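Local coordinates for MOBA relate protein (Mycobacterium sp., PDB 2WAW), which is of unknown function but has a MobA-like NTP transferase domain and so probably transfers a nucleotidyl group from a nucleoside triphosphate, at residues V10-Y15 / P22-P27; Y15-G20 / V74-L79; G104-I109 / I135-W140; C44-L49 / G98-L103; F146-E151 / G165-R170. All coordinates share one frame; numbering follows the deposited sequence. Where two conformers were deposited one is given.

Contact 1 of 5, residues V10-Y15 / P22-P27; sequences VLAAGY and PKQLLP
K23 reaches back to Y15 across the glycine-rich signature loop of a MobA-like, GT-A type domain. The signature, LAAG, begins on strand 6-12 with L11 and continues into the loop at A13 and G14. In relatives the equivalent loop wraps the nucleotide, so a similar role is probable here.

The polar part rests on K23. Its ammonium NZ gives a hydrogen bond of 2.9 Å to Y15 O. The donor stands above the carbonyl plane, 41° out of it, and not on a lone pair. NZ is also hydrogen-bonded to V182 O and has a weak, long ion pair with D105 OD2. The lysine therefore ties the signature loop to two other parts of the chain. CG of K23 lies between the backbone N and the carbonyl carbon (chi1 69°), and the chain is extended from there. This straight arm carries the ammonium group to the loop. K23 N is held in turn by S16 OG.

Carbon atoms of K23 and Q24 also lie against backbone oxygens. K23 CE is 3.3 Å from Y15 O and 3.8 Å from G14 O. NZ also lies against Y15 CB. Q24 starts in the short 3-10 segment 23-25 and points toward strand 6-12. Its CG stands beside the backbone N (chi1 -62°), which brings it 3.6 Å from A12 O. The positive phi of G14 suits a glycine at this turn of the loop.

L34 of helix 33-42 packs on both A12 and Q24. Between these two residues themselves, A12 CB and Q24 CG are 4.4 Å apart.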
# COMPACT_ATOMS: atom_id res chain seq x y z
N VAL A 10 -3.44 -0.94 2.94
CA VAL A 10 -2.89 0.31 2.46
C VAL A 10 -2.16 0.96 3.63
O VAL A 10 -2.78 1.35 4.64
CB VAL A 10 -4.00 1.24 1.95
CG1 VAL A 10 -3.44 2.61 1.56
CG2 VAL A 10 -4.71 0.63 0.76
N LEU A 11 -0.84 1.06 3.50
CA LEU A 11 0.01 1.66 4.55
C LEU A 11 0.04 3.16 4.35
O LEU A 11 0.57 3.66 3.35
CB LEU A 11 1.42 1.06 4.52
CG LEU A 11 1.44 -0.47 4.69
CD1 LEU A 11 2.85 -0.98 4.37
CD2 LEU A 11 1.07 -0.88 6.11
N ALA A 12 -0.60 3.88 5.28
CA ALA A 12 -0.78 5.33 5.14
C ALA A 12 -0.45 6.10 6.41
O ALA A 12 -1.01 7.17 6.66
CB ALA A 12 -2.20 5.65 4.65
N ALA A 13 0.47 5.54 7.19
CA ALA A 13 0.91 6.12 8.46
C ALA A 13 2.29 6.76 8.29
O ALA A 13 3.25 6.13 7.84
CB ALA A 13 0.95 5.03 9.54
N GLY A 14 2.38 8.04 8.64
CA GLY A 14 3.66 8.76 8.62
C GLY A 14 4.26 9.04 7.25
O GLY A 14 3.52 9.25 6.28
N TYR A 15 5.59 9.10 7.22
CA TYR A 15 6.39 9.37 6.02
C TYR A 15 6.03 10.70 5.37
O TYR A 15 6.13 10.83 4.14
CB TYR A 15 6.29 8.21 5.00
CG TYR A 15 6.78 6.88 5.52
CD1 TYR A 15 5.88 5.90 5.96
CD2 TYR A 15 8.14 6.59 5.54
CE1 TYR A 15 6.35 4.66 6.42
CE2 TYR A 15 8.61 5.38 6.00
CZ TYR A 15 7.71 4.42 6.44
OH TYR A 15 8.21 3.20 6.89
N PRO A 22 0.38 16.78 6.21
CA PRO A 22 0.05 15.36 5.97
C PRO A 22 -0.14 15.06 4.48
O PRO A 22 -1.06 15.60 3.85
CB PRO A 22 -1.25 15.17 6.77
CG PRO A 22 -1.24 16.29 7.82
CD PRO A 22 -0.66 17.44 7.03
N LYS A 23 0.72 14.23 3.90
CA LYS A 23 0.63 13.98 2.46
C LYS A 23 -0.70 13.30 2.07
O LYS A 23 -1.17 13.46 0.94
CB LYS A 23 1.82 13.17 1.94
CG LYS A 23 1.88 11.72 2.41
CD LYS A 23 3.27 11.19 2.02
CE LYS A 23 3.51 9.80 2.49
NZ LYS A 23 4.86 9.37 2.04
N GLN A 24 -1.28 12.56 3.01
CA GLN A 24 -2.54 11.85 2.81
C GLN A 24 -3.64 12.81 2.33
O GLN A 24 -4.53 12.42 1.58
CB GLN A 24 -2.98 11.14 4.12
CG GLN A 24 -2.01 10.05 4.66
CD GLN A 24 -0.78 10.59 5.41
OE1 GLN A 24 0.16 9.83 5.74
NE2 GLN A 24 -0.77 11.89 5.68
N LEU A 25 -3.54 14.05 2.77
CA LEU A 25 -4.56 15.05 2.52
C LEU A 25 -4.27 16.01 1.37
O LEU A 25 -5.07 16.82 1.07
CB LEU A 25 -4.88 15.83 3.81
CG LEU A 25 -5.34 14.98 4.99
CD1 LEU A 25 -5.38 15.72 6.21
CD2 LEU A 25 -6.67 14.33 4.73
N LEU A 26 -3.14 15.87 0.73
CA LEU A 26 -2.82 16.71 -0.43
C LEU A 26 -3.87 16.59 -1.55
O LEU A 26 -4.27 15.48 -1.92
CB LEU A 26 -1.46 16.33 -0.98
CG LEU A 26 -0.28 16.57 -0.04
CD1 LEU A 26 0.95 15.80 -0.56
CD2 LEU A 26 0.02 18.07 0.12
N PRO A 27 -4.33 17.73 -2.08
CA PRO A 27 -5.30 17.71 -3.15
C PRO A 27 -4.77 16.96 -4.36
O PRO A 27 -3.62 17.16 -4.76
CB PRO A 27 -5.48 19.19 -3.49
CG PRO A 27 -5.15 19.90 -2.23
CD PRO A 27 -4.00 19.11 -1.66

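Contact 2 of 5, residues Y15-G20 / V74-L79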
# COMPACT_ATOMS: atom_id res chain seq x y z
N TYR A 15 5.59 9.10 7.22
CA TYR A 15 6.39 9.37 6.02
C TYR A 15 6.03 10.70 5.37
O TYR A 15 6.13 10.83 4.14
CB TYR A 15 6.29 8.21 5.00
CG TYR A 15 6.78 6.88 5.52
CD1 TYR A 15 5.88 5.90 5.96
CD2 TYR A 15 8.14 6.59 5.54
CE1 TYR A 15 6.35 4.66 6.42
CE2 TYR A 15 8.61 5.38 6.00
CZ TYR A 15 7.71 4.42 6.44
OH TYR A 15 8.21 3.20 6.89
N SER A 16 5.71 11.71 6.18
CA SER A 16 5.24 13.02 5.70
C SER A 16 6.09 14.21 6.14
O SER A 16 5.76 15.35 5.82
CB SER A 16 3.79 13.28 6.15
OG SER A 16 2.86 12.54 5.39
N ARG A 17 7.16 13.98 6.89
CA ARG A 17 7.93 15.11 7.46
C ARG A 17 8.51 16.07 6.44
O ARG A 17 8.57 17.29 6.69
CB ARG A 17 9.01 14.65 8.46
CG ARG A 17 8.43 14.05 9.70
CD ARG A 17 9.50 13.86 10.72
NE ARG A 17 9.01 13.11 11.88
CZ ARG A 17 9.58 13.13 13.07
NH1 ARG A 17 10.67 13.86 13.29
NH2 ARG A 17 9.07 12.40 14.05
N ARG A 18 8.94 15.55 5.29
CA ARG A 18 9.53 16.39 4.25
C ARG A 18 8.52 17.32 3.59
O ARG A 18 8.86 18.43 3.21
CB ARG A 18 10.25 15.57 3.19
CG ARG A 18 11.46 14.78 3.67
CD ARG A 18 12.59 15.68 4.27
NE ARG A 18 12.87 16.85 3.43
CZ ARG A 18 13.53 16.80 2.28
NH1 ARG A 18 14.22 15.73 1.93
NH2 ARG A 18 13.48 17.83 1.45
N LEU A 19 7.27 16.87 3.46
CA LEU A 19 6.21 17.71 2.90
C LEU A 19 5.88 18.90 3.79
O LEU A 19 5.52 19.97 3.30
CB LEU A 19 4.93 16.89 2.68
CG LEU A 19 4.75 15.88 1.55
CD1 LEU A 19 4.87 16.55 0.18
CD2 LEU A 19 5.71 14.70 1.68
N GLY A 20 5.99 18.70 5.10
CA GLY A 20 5.58 19.71 6.06
C GLY A 20 4.10 19.76 6.34
O GLY A 20 3.61 20.69 6.98
N VAL A 74 -2.01 4.09 14.61
CA VAL A 74 -0.75 3.86 15.31
C VAL A 74 -0.09 5.19 15.71
O VAL A 74 -0.48 6.26 15.23
CB VAL A 74 0.24 2.99 14.50
CG1 VAL A 74 -0.38 1.63 14.15
CG2 VAL A 74 0.69 3.71 13.21
N ASP A 75 0.87 5.11 16.62
CA ASP A 75 1.68 6.26 16.99
C ASP A 75 2.70 6.55 15.89
O ASP A 75 3.09 5.65 15.13
CB ASP A 75 2.44 5.97 18.29
CG ASP A 75 1.52 5.81 19.48
OD1 ASP A 75 1.84 4.99 20.36
OD2 ASP A 75 0.48 6.50 19.52
N ASP A 76 3.15 7.80 15.83
CA ASP A 76 4.33 8.13 15.02
C ASP A 76 5.55 7.35 15.51
O ASP A 76 5.74 7.18 16.72
CB ASP A 76 4.64 9.62 15.13
CG ASP A 76 5.61 10.08 14.06
OD1 ASP A 76 5.25 10.01 12.87
OD2 ASP A 76 6.74 10.50 14.42
N ALA A 77 6.39 6.92 14.57
CA ALA A 77 7.55 6.06 14.90
C ALA A 77 8.91 6.73 14.65
O ALA A 77 9.97 6.10 14.83
CB ALA A 77 7.47 4.75 14.16
N GLY A 78 8.89 7.99 14.26
CA GLY A 78 10.12 8.72 14.00
C GLY A 78 10.24 9.07 12.53
O GLY A 78 9.48 8.59 11.68
N LEU A 79 11.22 9.91 12.22
CA LEU A 79 11.46 10.36 10.87
C LEU A 79 11.83 9.21 9.94
O LEU A 79 12.66 8.37 10.29
CB LEU A 79 12.57 11.41 10.87
CG LEU A 79 12.89 12.02 9.51
CD1 LEU A 79 13.40 13.42 9.71
CD2 LEU A 79 13.93 11.18 8.74
O HOH W 1 7.46 8.99 9.32
O HOH W 2 7.00 11.01 11.23
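R17 and D76 meet edge to edge and nearly coplanar, with the guanidinium and carboxylate planes 19° apart. R17 NH2 forms a salt bridge and hydrogen bond of 3.0 Å to D76 OD2, with an N-H...O angle of 154°. It meets the syn side of OD2, and OD2 lies in the guanidinium plane. The same OD2 accepts a weak hydrogen bond of 3.3 Å from G78 N, within its own loop.

Water 2 sits at the edge of the guanidinium and makes a second link. It accepts from R17 NE and lies 2.6 Å from D76 OD1. L79 approaches differently. Its backbone N is 3.7 Å above the guanidinium plane, over the centre. R17 is extended from CG to NE. Its CD crosses L79 obliquely, 3.9 Å from L79 CB, while NH2 reaches D76. Water 1 adds a backbone bridge, accepting from Y15 N and lying 3.1 Å from G78 O.

The contact joins the signature loop to the loop between strand 70-73 and helix 84-90. R17 and L79 also touch a crystal neighbour. One direct charged bond and a water bridge link R17 to D76 on an exposed surface, where solvent would probably weaken the charge attraction.

Contact 3 of 5, residues G104-I109 / I135-W140; sequences GDQPGI and IGHPFW
The backbones are nearest at I109 and P138, whose CA atoms are 7.3 Å apart: a type I beta turn from Q106 to I109 faces the corner at H137, where a cis peptide bond precedes P138. The turn, QPGI, lies in the loop after strand 98-103 of the GT-A type fold. The corner breaks strand 134-142.

Q106 points toward H137. Its chain is extended beyond CG, and the amide and imidazole planes are 81° apart. The amide presses on the root of the histidine: NE2 is 3.3 Å and OE1 3.5 Å from H137 CB. NE2 meets the ring itself obliquely. OE1 accepts from L103 N, at the end of strand 98-103, which helps fix the amide. Across the corner, CE2 of F139 lies 3.5 Å above one face of the H137 ring, offset toward the rim.

I109 supplies the apolar half. It slides past P138 in the opposite direction. CG1 stands beside the backbone N (chi1 -74°), leaving CG2 anti to it, and both branches come to the same proline carbon. V114 of helix 111-121 packs on both residues. Both I109 CD1 and I109 CG2 end 3.9 Å from P138 CD.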
# COMPACT_ATOMS: atom_id res chain seq x y z
N GLY A 104 -0.27 4.38 0.76
CA GLY A 104 -1.38 5.33 0.64
C GLY A 104 -1.14 6.43 -0.39
O GLY A 104 -2.08 7.12 -0.81
N ASP A 105 0.14 6.58 -0.78
CA ASP A 105 0.58 7.64 -1.69
C ASP A 105 0.95 7.13 -3.09
O ASP A 105 1.65 7.82 -3.84
CB ASP A 105 1.71 8.50 -1.08
CG ASP A 105 2.89 7.68 -0.59
OD1 ASP A 105 2.67 6.84 0.31
OD2 ASP A 105 4.03 7.90 -1.07
N GLN A 106 0.45 5.98 -3.46
CA GLN A 106 0.63 5.40 -4.77
C GLN A 106 -0.70 5.12 -5.52
O GLN A 106 -1.07 4.00 -5.72
CB GLN A 106 1.35 4.06 -4.66
CG GLN A 106 2.70 4.06 -4.11
CD GLN A 106 3.20 2.65 -3.74
OE1 GLN A 106 2.75 2.03 -2.79
NE2 GLN A 106 4.16 2.20 -4.46
N PRO A 107 -1.39 6.19 -5.90
CA PRO A 107 -2.71 6.03 -6.53
C PRO A 107 -2.67 5.50 -7.95
O PRO A 107 -3.72 5.13 -8.50
CB PRO A 107 -3.28 7.45 -6.52
CG PRO A 107 -2.06 8.35 -6.54
CD PRO A 107 -1.03 7.60 -5.70
N GLY A 108 -1.48 5.48 -8.55
CA GLY A 108 -1.29 5.03 -9.93
C GLY A 108 -1.28 3.52 -10.12
O GLY A 108 -1.28 3.04 -11.24
N ILE A 109 -1.25 2.77 -9.03
CA ILE A 109 -1.44 1.32 -9.09
C ILE A 109 -2.82 1.04 -9.69
O ILE A 109 -3.74 1.84 -9.50
CB ILE A 109 -1.30 0.74 -7.65
CG1 ILE A 109 0.17 0.75 -7.22
CG2 ILE A 109 -1.89 -0.68 -7.55
CD1 ILE A 109 0.36 0.47 -5.73
N ILE A 135 11.13 -3.25 -9.99
CA ILE A 135 10.18 -3.89 -9.08
C ILE A 135 9.49 -2.83 -8.23
O ILE A 135 10.13 -1.84 -7.84
CB ILE A 135 10.94 -4.87 -8.14
CG1 ILE A 135 11.53 -6.05 -8.93
CG2 ILE A 135 10.08 -5.34 -6.95
CD1 ILE A 135 10.52 -6.87 -9.69
N GLY A 136 8.22 -3.03 -7.91
CA GLY A 136 7.56 -2.12 -6.99
C GLY A 136 6.23 -2.64 -6.50
O GLY A 136 5.78 -3.73 -6.89
N HIS A 137 5.62 -1.85 -5.63
CA HIS A 137 4.27 -2.14 -5.13
C HIS A 137 3.28 -2.21 -6.28
O HIS A 137 3.50 -1.60 -7.34
CB HIS A 137 3.81 -1.04 -4.15
CG HIS A 137 4.56 -1.04 -2.85
ND1 HIS A 137 5.74 -0.35 -2.67
CD2 HIS A 137 4.28 -1.64 -1.66
CE1 HIS A 137 6.16 -0.53 -1.43
NE2 HIS A 137 5.29 -1.30 -0.80
N PRO A 138 2.19 -2.98 -6.11
CA PRO A 138 1.80 -3.77 -4.91
C PRO A 138 2.61 -5.05 -4.71
O PRO A 138 3.15 -5.64 -5.69
CB PRO A 138 0.32 -4.06 -5.16
CG PRO A 138 0.20 -4.11 -6.69
CD PRO A 138 1.19 -3.07 -7.18
N PHE A 139 2.71 -5.47 -3.43
CA PHE A 139 3.39 -6.71 -3.06
C PHE A 139 2.35 -7.71 -2.55
O PHE A 139 1.36 -7.31 -1.94
CB PHE A 139 4.41 -6.51 -1.94
CG PHE A 139 5.57 -5.60 -2.29
CD1 PHE A 139 6.04 -5.48 -3.60
CD2 PHE A 139 6.20 -4.90 -1.27
CE1 PHE A 139 7.14 -4.65 -3.88
CE2 PHE A 139 7.30 -4.08 -1.53
CZ PHE A 139 7.76 -3.94 -2.83
N TRP A 140 2.58 -8.99 -2.81
CA TRP A 140 1.80 -10.06 -2.19
C TRP A 140 2.64 -10.72 -1.14
O TRP A 140 3.79 -11.05 -1.40
CB TRP A 140 1.37 -11.07 -3.25
CG TRP A 140 1.03 -12.45 -2.74
CD1 TRP A 140 1.88 -13.51 -2.64
CD2 TRP A 140 -0.25 -12.91 -2.30
NE1 TRP A 140 1.20 -14.61 -2.16
CE2 TRP A 140 -0.11 -14.27 -1.94
CE3 TRP A 140 -1.52 -12.30 -2.17
CZ2 TRP A 140 -1.19 -15.04 -1.46
CZ3 TRP A 140 -2.58 -13.06 -1.70
CH2 TRP A 140 -2.41 -14.42 -1.34

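Contact 4 of 5, residues C44-L49 / G98-L103; sequences CPFDQL and GIVLML
F46, in the loop before strand 48-53, touches V100 and M102 of strand 98-103, although strand 6-12 lies between those two strands in the sheet. The phenyl group passes across strand 6-12 on one side of the sheet. The nearest CA atoms, those of F46 and V100, are 8.6 Å apart, so the backbones stay separate and the side chains make the contact.

The ring leads with its far end. F46 CE1 is 3.7 Å from V100 CB, and the two side chains cross at about a right angle. V100 meets the ring obliquely. Its branch point presses on the ring, with CG2 nearest CE1 and CG1 nearest CZ.

M102 comes to the ring edge in one of its two conformers, which makes this part of the contact less certain. In that conformer CE lies near the ring plane, 3.9 Å from F46 CE2 and 4.0 Å from F46 CZ. The methionine bends at chi3 (94°), which turns the methyl to the phenyl edge. Within the loop, C44 CB lies 3.4 Å above one face of the F46 ring, offset toward the rim. An inverse gamma turn centred on P45 brings C44 and F46 together.

The contact is plain apolar core packing under one side of the sheet. Helix 111-121 places V114 against F46 and C44, and I118 against V100. Helix 33-42 places M40 and A41 against M102. On the next strand, 134-142, P138 and W140 pack on V100.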
# COMPACT_ATOMS: atom_id res chain seq x y z
N CYS A 44 -10.34 -3.26 -6.19
CA CYS A 44 -9.53 -4.48 -6.26
C CYS A 44 -10.32 -5.66 -5.70
O CYS A 44 -11.26 -5.45 -4.94
CB CYS A 44 -8.25 -4.32 -5.46
SG CYS A 44 -7.14 -3.06 -6.15
N PRO A 45 -9.90 -6.89 -6.05
CA PRO A 45 -10.58 -8.08 -5.56
C PRO A 45 -10.14 -8.46 -4.14
O PRO A 45 -9.50 -9.50 -3.92
CB PRO A 45 -10.21 -9.16 -6.58
CG PRO A 45 -8.97 -8.67 -7.29
CD PRO A 45 -8.76 -7.21 -6.93
N PHE A 46 -10.43 -7.58 -3.18
CA PHE A 46 -10.16 -7.87 -1.78
C PHE A 46 -11.46 -8.21 -1.08
O PHE A 46 -12.51 -7.65 -1.40
CB PHE A 46 -9.59 -6.64 -1.06
CG PHE A 46 -8.31 -6.09 -1.66
CD1 PHE A 46 -7.29 -6.95 -2.09
CD2 PHE A 46 -8.12 -4.71 -1.77
CE1 PHE A 46 -6.09 -6.43 -2.62
CE2 PHE A 46 -6.94 -4.17 -2.30
CZ PHE A 46 -5.90 -5.03 -2.72
N ASP A 47 -11.36 -9.09 -0.08
CA ASP A 47 -12.48 -9.37 0.81
C ASP A 47 -12.52 -8.39 1.98
O ASP A 47 -13.57 -8.21 2.63
CB ASP A 47 -12.36 -10.77 1.39
CG ASP A 47 -12.52 -11.87 0.36
OD1 ASP A 47 -13.00 -11.62 -0.77
OD2 ASP A 47 -12.16 -13.02 0.70
N GLN A 48 -11.38 -7.78 2.27
CA GLN A 48 -11.21 -6.88 3.40
C GLN A 48 -10.19 -5.84 2.97
O GLN A 48 -9.24 -6.19 2.27
CB GLN A 48 -10.69 -7.66 4.61
CG GLN A 48 -10.26 -6.80 5.80
CD GLN A 48 -9.63 -7.59 6.92
OE1 GLN A 48 -8.96 -8.61 6.69
NE2 GLN A 48 -9.82 -7.11 8.14
N LEU A 49 -10.38 -4.62 3.41
CA LEU A 49 -9.42 -3.57 3.19
C LEU A 49 -9.09 -2.83 4.47
O LEU A 49 -9.91 -2.25 5.04
CB LEU A 49 -9.91 -2.60 2.12
CG LEU A 49 -9.05 -1.44 1.68
CD1 LEU A 49 -7.71 -1.92 1.18
CD2 LEU A 49 -9.76 -0.69 0.58
N GLY A 98 -3.42 -14.44 2.11
CA GLY A 98 -2.30 -13.52 2.11
C GLY A 98 -2.82 -12.11 2.06
O GLY A 98 -4.05 -11.88 2.06
N ILE A 99 -1.90 -11.15 2.04
CA ILE A 99 -2.28 -9.76 1.91
C ILE A 99 -1.63 -9.18 0.69
O ILE A 99 -0.60 -9.69 0.24
CB ILE A 99 -1.87 -8.92 3.15
CG1 ILE A 99 -0.33 -8.92 3.35
CG2 ILE A 99 -2.69 -9.36 4.38
CD1 ILE A 99 0.16 -8.05 4.53
N VAL A 100 -2.23 -8.11 0.19
CA VAL A 100 -1.59 -7.26 -0.80
C VAL A 100 -1.28 -5.93 -0.13
O VAL A 100 -2.18 -5.28 0.44
CB VAL A 100 -2.49 -7.07 -2.04
CG1 VAL A 100 -1.94 -5.95 -2.97
CG2 VAL A 100 -2.65 -8.37 -2.80
N LEU A 101 -0.01 -5.54 -0.20
CA LEU A 101 0.51 -4.30 0.42
C LEU A 101 0.67 -3.20 -0.58
O LEU A 101 1.27 -3.40 -1.63
CB LEU A 101 1.89 -4.58 1.03
CG LEU A 101 2.01 -5.49 2.24
CD1 LEU A 101 3.49 -5.72 2.53
CD2 LEU A 101 1.31 -4.88 3.45
N MET A 102 0.15 -2.03 -0.24
CA MET A 102 0.41 -0.87 -1.07
C MET A 102 0.51 0.35 -0.19
O MET A 102 0.17 0.33 0.99
CB MET A 102 -0.67 -0.70 -2.12
CG MET A 102 -1.89 -0.02 -1.60
SD MET A 102 -3.14 -0.03 -2.87
CE MET A 102 -4.06 -1.51 -2.42
N LEU A 103 1.11 1.40 -0.74
CA LEU A 103 1.28 2.66 -0.00
C LEU A 103 0.10 3.59 -0.24
O LEU A 103 -0.44 3.62 -1.35
CB LEU A 103 2.58 3.38 -0.41
CG LEU A 103 3.89 2.60 -0.18
CD1 LEU A 103 5.10 3.48 -0.48
CD2 LEU A 103 3.99 2.06 1.24

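Contact 5 of 5, residues F146-E151 / G165-R170; sequences FGDLAE and GRHGVR
D148 projects from helix 146-150 toward H167 and R166, in the loop that leads to strand 169-173, an outermost strand of the sheet in this GT-A type fold. Its CB points at that loop and is 4.5 Å from H167 CE1. CG stands beside the backbone N (chi1 -54°), which sets the carboxylate off the edge of the H167 ring. CG comes 4.1 Å from H167 CE1. OD1 then lies near the ring plane, 4.0 Å from H167 CE1 at the imidazole edge. OD2 is 4.2 Å from H167 NE2. The carboxylate thus sits off the CE1-NE2 edge, its plane turned 75° from the ring.

OD1 also faces R166. It is at the edge of the guanidinium, 4.1 Å from NH1, with the two planes 52° apart. This is beyond a salt bridge. The opposite charges may still attract weakly through space, and the carboxylate would probably favour a protonated histidine.

The contact is small and at the surface. L161 of helix 158-163 touches D148, R166 and H167. The histidine is also backed by its neighbour: R166 CB lies 4.0 Å above one face of the H167 ring, offset toward the rim.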
# COMPACT_ATOMS: atom_id res chain seq x y z
N PHE A 146 3.65 -14.14 7.47
CA PHE A 146 3.13 -13.06 8.32
C PHE A 146 4.04 -12.82 9.54
O PHE A 146 4.27 -11.68 9.93
CB PHE A 146 1.70 -13.35 8.80
CG PHE A 146 0.62 -13.08 7.77
CD1 PHE A 146 0.92 -12.68 6.46
CD2 PHE A 146 -0.72 -13.26 8.13
CE1 PHE A 146 -0.10 -12.45 5.53
CE2 PHE A 146 -1.75 -13.04 7.22
CZ PHE A 146 -1.44 -12.63 5.90
N GLY A 147 4.56 -13.89 10.15
CA GLY A 147 5.50 -13.76 11.27
C GLY A 147 6.75 -12.96 10.95
O GLY A 147 7.19 -12.11 11.74
N ASP A 148 7.33 -13.21 9.77
CA ASP A 148 8.52 -12.49 9.32
C ASP A 148 8.26 -11.00 9.04
O ASP A 148 9.09 -10.14 9.36
CB ASP A 148 9.11 -13.18 8.08
CG ASP A 148 9.39 -14.66 8.32
OD1 ASP A 148 10.55 -15.00 8.63
OD2 ASP A 148 8.45 -15.48 8.25
N LEU A 149 7.11 -10.71 8.43
CA LEU A 149 6.66 -9.34 8.25
C LEU A 149 6.58 -8.60 9.57
O LEU A 149 7.02 -7.45 9.67
CB LEU A 149 5.26 -9.30 7.64
CG LEU A 149 5.06 -9.25 6.14
CD1 LEU A 149 3.61 -8.88 5.94
CD2 LEU A 149 5.97 -8.24 5.46
N ALA A 150 5.99 -9.26 10.56
CA ALA A 150 5.77 -8.67 11.87
C ALA A 150 7.08 -8.23 12.50
O ALA A 150 7.12 -7.23 13.22
CB ALA A 150 5.02 -9.63 12.77
N GLU A 151 8.16 -8.96 12.21
CA GLU A 151 9.50 -8.70 12.76
C GLU A 151 10.31 -7.62 12.04
O GLU A 151 11.41 -7.28 12.48
CB GLU A 151 10.31 -10.00 12.79
CG GLU A 151 9.78 -11.03 13.77
CD GLU A 151 10.35 -12.42 13.54
OE1 GLU A 151 11.48 -12.53 13.00
OE2 GLU A 151 9.66 -13.40 13.89
N GLY A 165 16.51 -13.72 0.02
CA GLY A 165 16.71 -15.03 -0.60
C GLY A 165 16.20 -16.22 0.21
O GLY A 165 16.36 -17.38 -0.22
N ARG A 166 15.60 -15.96 1.37
CA ARG A 166 15.06 -17.03 2.21
C ARG A 166 13.73 -17.56 1.68
O ARG A 166 13.35 -18.70 1.97
CB ARG A 166 14.84 -16.57 3.66
CG ARG A 166 15.99 -15.84 4.31
CD ARG A 166 15.51 -15.26 5.64
NE ARG A 166 15.82 -13.84 5.79
CZ ARG A 166 15.12 -12.99 6.54
NH1 ARG A 166 14.06 -13.41 7.21
NH2 ARG A 166 15.48 -11.72 6.61
N HIS A 167 13.01 -16.72 0.93
CA HIS A 167 11.66 -17.06 0.47
C HIS A 167 11.55 -16.92 -1.03
O HIS A 167 12.24 -16.09 -1.63
CB HIS A 167 10.62 -16.15 1.13
CG HIS A 167 10.66 -16.17 2.63
ND1 HIS A 167 11.09 -15.09 3.37
CD2 HIS A 167 10.31 -17.13 3.52
CE1 HIS A 167 11.01 -15.39 4.66
NE2 HIS A 167 10.53 -16.61 4.78
N GLY A 168 10.69 -17.74 -1.64
CA GLY A 168 10.39 -17.61 -3.06
C GLY A 168 9.74 -16.27 -3.31
O GLY A 168 8.86 -15.84 -2.54
N VAL A 169 10.19 -15.59 -4.35
CA VAL A 169 9.67 -14.29 -4.73
C VAL A 169 9.29 -14.33 -6.19
O VAL A 169 10.16 -14.38 -7.08
CB VAL A 169 10.68 -13.16 -4.46
CG1 VAL A 169 10.15 -11.81 -4.97
CG2 VAL A 169 11.02 -13.08 -2.98
N ARG A 170 7.99 -14.28 -6.46
CA ARG A 170 7.53 -14.35 -7.84
C ARG A 170 7.38 -12.96 -8.43
O ARG A 170 6.69 -12.12 -7.86
CB ARG A 170 6.22 -15.09 -7.90
CG ARG A 170 5.89 -15.59 -9.25
CD ARG A 170 4.73 -16.56 -9.20
NE ARG A 170 4.61 -17.23 -10.48
CZ ARG A 170 3.67 -18.12 -10.79
NH1 ARG A 170 2.70 -18.42 -9.93
NH2 ARG A 170 3.68 -18.68 -11.98

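Overall arrangement
Contacts 1 and 2 share Y15, and their centres are 9 Å apart. Both involve the signature loop. By analogy with relatives, a nucleotide would probably bind near this loop. Contact 3 is 14 Å from contact 1 between centres, and L11 O bonds to G104 N where the two meet. Contact 4 is 11 Å from contact 3, and their strands are paired through F139 O and L101 N, 2.8 Å apart. Contact 5 lies farther off, with its centre 26 Å from contact 1. It reaches contact 4 through F146 and L149, which pack on I99.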